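PDB 4MYK: formiminoglutamase, which hydrolyses N-formimino-L-glutamate to L-glutamate and formamide as an arginase-like manganese metalloenzyme. Local coordinates for residues A[69-72]-A[73-76]; A[300-303]-A[304-308]. The protein carries 1 engineered substitution. All blocks are in the same frame, centred on the assembly; numbering follows the deposited sequence.

Contact 1: residues A[69-72]-A[73-76]; sequences VNNL and ELNV
A tight beta hairpin with a G1 bulge joins strands 70-71 and 76-77, and Asn71 holds it together from both its backbone and its side chain. Asn71 and Val76 form an antiparallel hydrogen-bonded pair: Asn71 N donates to Val76 O at 3.0 Å and almost straight, while the return bond from Val76 N to Asn71 O is more bent. Asn75 adds the extra residue of the bulge, opposite the same Asn71, and takes the left-handed backbone conformation expected there. The carboxamide bridges the turn. With CG anti to the backbone N (chi1 -177°), it is directed into the loop, where OD1 receives Leu74 N at 2.8 Å, the donor standing well above the carbonyl plane. A second, weak bond comes from Glu73 N, in the manner of an Asx turn. Leu74 lies across this amide, its CG 3.6 Å from Asn71 OD1. Glu73, by contrast, extends its chain away from the turn; its OE2 is hydrogen-bonded to Ser209 OG and its OE1 to Gly187 N, both of the second subunit. On the inner side, Leu74 and Val76 pack against Phe266 of helix 258-270, and Asn71, Leu74 and Val76 all touch Leu304 of helix 290-306.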
loop_
_atom_site.group_PDB
_atom_site.type_symbol
_atom_site.label_atom_id
_atom_site.label_comp_id
_atom_site.label_asym_id
_atom_site.label_seq_id
_atom_site.Cartn_x
_atom_site.Cartn_y
_atom_site.Cartn_z
ATOM N N VAL A 69 20.994 13.920 8.554
ATOM C CA VAL A 69 22.355 13.364 8.491
ATOM C C VAL A 69 22.703 12.494 9.704
ATOM O O VAL A 69 23.407 11.492 9.576
ATOM C CB VAL A 69 23.426 14.458 8.307
ATOM C CG1 VAL A 69 23.115 15.278 7.069
ATOM C CG2 VAL A 69 23.498 15.353 9.525
ATOM N N ASN A 70 22.207 12.867 10.880
ATOM C CA ASN A 70 22.317 11.968 12.018
ATOM C C ASN A 70 20.991 11.303 12.303
ATOM O O ASN A 70 20.025 11.961 12.691
ATOM C CB ASN A 70 22.818 12.688 13.259
ATOM C CG ASN A 70 23.266 11.726 14.347
ATOM O OD1 ASN A 70 23.284 10.506 14.158
ATOM N ND2 ASN A 70 23.638 12.278 15.494
ATOM N N ASN A 71 20.956 9.993 12.082
ATOM C CA ASN A 71 19.754 9.203 12.243
ATOM C C ASN A 71 19.865 8.403 13.527
ATOM O O ASN A 71 20.684 7.489 13.634
ATOM C CB ASN A 71 19.581 8.269 11.047
ATOM C CG ASN A 71 18.299 7.454 11.116
ATOM O OD1 ASN A 71 17.963 6.885 12.151
ATOM N ND2 ASN A 71 17.580 7.389 10.003
ATOM N N LEU A 72 19.039 8.742 14.504
ATOM C CA LEU A 72 19.163 8.128 15.814
ATOM C C LEU A 72 18.331 6.882 15.956
ATOM O O LEU A 72 18.380 6.207 16.979
ATOM C CB LEU A 72 18.818 9.125 16.904
ATOM C CG LEU A 72 20.046 9.970 17.229
ATOM C CD1 LEU A 72 19.647 11.410 17.467
ATOM C CD2 LEU A 72 20.820 9.373 18.408
ATOM N N GLU A 73 17.562 6.576 14.925
ATOM C CA GLU A 73 16.841 5.318 14.900
ATOM C C GLU A 73 17.767 4.206 14.435
ATOM O O GLU A 73 17.742 3.105 14.972
ATOM C CB GLU A 73 15.627 5.414 13.985
ATOM C CG GLU A 73 14.756 4.189 14.032
ATOM C CD GLU A 73 13.605 4.286 13.083
ATOM O OE1 GLU A 73 13.380 5.377 12.519
ATOM O OE2 GLU A 73 12.922 3.270 12.900
ATOM N N LEU A 74 18.583 4.505 13.427
ATOM C CA LEU A 74 19.599 3.575 12.951
ATOM C C LEU A 74 20.904 3.827 13.685
ATOM O O LEU A 74 21.820 3.013 13.632
ATOM C CB LEU A 74 19.821 3.749 11.454
ATOM C CG LEU A 74 18.538 3.706 10.617
ATOM C CD1 LEU A 74 18.889 3.629 9.137
ATOM C CD2 LEU A 74 17.620 2.548 11.047
ATOM N N ASN A 75 20.966 4.961 14.375
ATOM C CA ASN A 75 22.168 5.399 15.080
ATOM C C ASN A 75 23.386 5.404 14.176
ATOM O O ASN A 75 24.405 4.784 14.469
ATOM C CB ASN A 75 22.408 4.591 16.361
ATOM C CG ASN A 75 21.467 5.001 17.491
ATOM O OD1 ASN A 75 21.383 6.182 17.850
ATOM N ND2 ASN A 75 20.744 4.030 18.044
ATOM N N VAL A 76 23.247 6.107 13.059
ATOM C CA VAL A 76 24.346 6.337 12.134
ATOM C C VAL A 76 24.428 7.833 11.844
ATOM O O VAL A 76 23.431 8.458 11.476
ATOM C CB VAL A 76 24.165 5.542 10.809
ATOM C CG1 VAL A 76 25.189 5.967 9.784
ATOM C CG2 VAL A 76 24.273 4.049 11.066
#

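Contact 2: residues A[300-303]-A[304-308]; sequences YHFV and LGFAT
Tyr300 OH is gripped by two polar groups, bonding to Ser68 O and to the ND2 of Asn71, while the methyl CD1 of Leu304 rests 3.5 Å from that same oxygen. The residues belong to the last helix of the arginase-like alpha/beta fold, helix 290-306, and illustrate how alpha-helical spacing pairs side chains four residues apart. The regular framework is a run of backbone bonds from Leu304, Gly305, Phe306 and Ala307 to the carbonyls one turn earlier; the shortest joins Phe306 N to Phe302 O at 2.8 Å.

On one flank the side chain of Leu304 crosses a face of the Tyr300 ring. Its CG makes a CH-pi contact 4.3 Å from the ring centroid, 22° off the normal, and CD1 reaches outward over CZ toward the hydroxyl end. The extended leucine chain (chi2 -177°) carries this methyl along the ring. This packing and the two bonds at OH probably restrict rotation of the phenol.

Another flank is aromatic. The rings of Phe302 and Phe306 project from the helix in a common direction, an oblique pair with planes inclined at 38°; Phe302 CZ meets Phe306 CD1 at 3.6 Å. Both rings also meet Phe114 and touch Ile32 of strand 32-37, which fixes this flank against the central parallel sheet. His301 instead stacks on Phe262 of helix 258-270, with its ND1 bonded to Tyr297 O. Phe306 CB lies 3.5 Å from Phe302 O and 3.4 Å from Val303 O, ordinary spacings about one turn along a helix.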
loop_
_atom_site.group_PDB
_atom_site.type_symbol
_atom_site.label_atom_id
_atom_site.label_comp_id
_atom_site.label_asym_id
_atom_site.label_seq_id
_atom_site.Cartn_x
_atom_site.Cartn_y
_atom_site.Cartn_z
ATOM N N TYR A 300 19.265 8.273 0.483
ATOM C CA TYR A 300 19.541 8.639 1.859
ATOM C C TYR A 300 20.026 7.442 2.686
ATOM O O TYR A 300 21.014 7.537 3.407
ATOM C CB TYR A 300 18.283 9.253 2.486
ATOM C CG TYR A 300 18.351 9.383 3.989
ATOM C CD1 TYR A 300 19.206 10.300 4.585
ATOM C CD2 TYR A 300 17.569 8.588 4.811
ATOM C CE1 TYR A 300 19.283 10.421 5.958
ATOM C CE2 TYR A 300 17.643 8.694 6.186
ATOM C CZ TYR A 300 18.504 9.617 6.755
ATOM O OH TYR A 300 18.585 9.740 8.126
ATOM N N HIS A 301 19.327 6.318 2.574
ATOM C CA HIS A 301 19.683 5.116 3.317
ATOM C C HIS A 301 21.006 4.577 2.808
ATOM O O HIS A 301 21.845 4.129 3.593
ATOM C CB HIS A 301 18.580 4.055 3.204
ATOM C CG HIS A 301 17.445 4.263 4.162
ATOM N ND1 HIS A 301 16.400 5.125 3.906
ATOM C CD2 HIS A 301 17.202 3.735 5.388
ATOM C CE1 HIS A 301 15.561 5.116 4.929
ATOM N NE2 HIS A 301 16.026 4.282 5.842
ATOM N N PHE A 302 21.199 4.621 1.492
ATOM C CA PHE A 302 22.480 4.222 0.941
ATOM C C PHE A 302 23.586 5.049 1.590
ATOM O O PHE A 302 24.588 4.505 2.051
ATOM C CB PHE A 302 22.566 4.392 -0.581
ATOM C CG PHE A 302 23.977 4.298 -1.079
ATOM C CD1 PHE A 302 24.556 3.061 -1.321
ATOM C CD2 PHE A 302 24.759 5.436 -1.200
ATOM C CE1 PHE A 302 25.877 2.959 -1.716
ATOM C CE2 PHE A 302 26.072 5.346 -1.598
ATOM C CZ PHE A 302 26.633 4.106 -1.856
ATOM N N VAL A 303 23.397 6.367 1.596
ATOM C CA VAL A 303 24.362 7.304 2.153
ATOM C C VAL A 303 24.700 6.992 3.617
ATOM O O VAL A 303 25.870 7.028 4.008
ATOM C CB VAL A 303 23.854 8.745 2.034
ATOM C CG1 VAL A 303 24.678 9.682 2.916
ATOM C CG2 VAL A 303 23.875 9.194 0.577
ATOM N N LEU A 304 23.682 6.685 4.417
ATOM C CA LEU A 304 23.887 6.261 5.797
ATOM C C LEU A 304 24.721 4.984 5.887
ATOM O O LEU A 304 25.602 4.872 6.734
ATOM C CB LEU A 304 22.547 6.022 6.482
ATOM C CG LEU A 304 21.749 7.249 6.908
ATOM C CD1 LEU A 304 20.500 6.808 7.632
ATOM C CD2 LEU A 304 22.585 8.137 7.799
ATOM N N GLY A 305 24.422 4.014 5.027
ATOM C CA GLY A 305 25.154 2.765 5.009
ATOM C C GLY A 305 26.606 3.021 4.670
ATOM O O GLY A 305 27.518 2.431 5.255
ATOM N N PHE A 306 26.810 3.918 3.712
ATOM C CA PHE A 306 28.146 4.285 3.259
ATOM C C PHE A 306 28.957 4.894 4.400
ATOM O O PHE A 306 30.137 4.581 4.584
ATOM C CB PHE A 306 28.041 5.275 2.108
ATOM C CG PHE A 306 29.293 5.402 1.304
ATOM C CD1 PHE A 306 29.566 4.511 0.270
ATOM C CD2 PHE A 306 30.199 6.416 1.569
ATOM C CE1 PHE A 306 30.719 4.628 -0.484
ATOM C CE2 PHE A 306 31.352 6.539 0.824
ATOM C CZ PHE A 306 31.611 5.644 -0.210
ATOM N N ALA A 307 28.311 5.754 5.176
ATOM C CA ALA A 307 28.983 6.393 6.300
ATOM C C ALA A 307 29.600 5.374 7.268
ATOM O O ALA A 307 30.438 5.735 8.100
ATOM C CB ALA A 307 28.022 7.325 7.038
ATOM N N THR A 308 29.193 4.109 7.161
ATOM C CA THR A 308 29.671 3.096 8.096
ATOM C C THR A 308 30.873 2.316 7.590
ATOM O O THR A 308 31.563 1.691 8.388
ATOM C CB THR A 308 28.569 2.089 8.560
ATOM O OG1 THR A 308 28.117 1.313 7.448
ATOM C CG2 THR A 308 27.388 2.805 9.216
#

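The two contacts are neighbours, about 10 Å apart between centres, and they touch directly. Contact 1 is a partly buried hairpin at the periphery, about 23 Å from the chain centre; contact 2 is a buried stretch of helix, about 14 Å from it. Polar groups do most of the work in the hairpin, where one carboxamide ties the loop, whereas the helix adds ring and methyl packing to its repeating backbone bonds. The seam combines both kinds, since a polar bond and apolar packing join the two. Phe266 of helix 258-270 touches both contacts. Four residues of 69-76 approach the second subunit, whereas contact 2 reaches it through Tyr300.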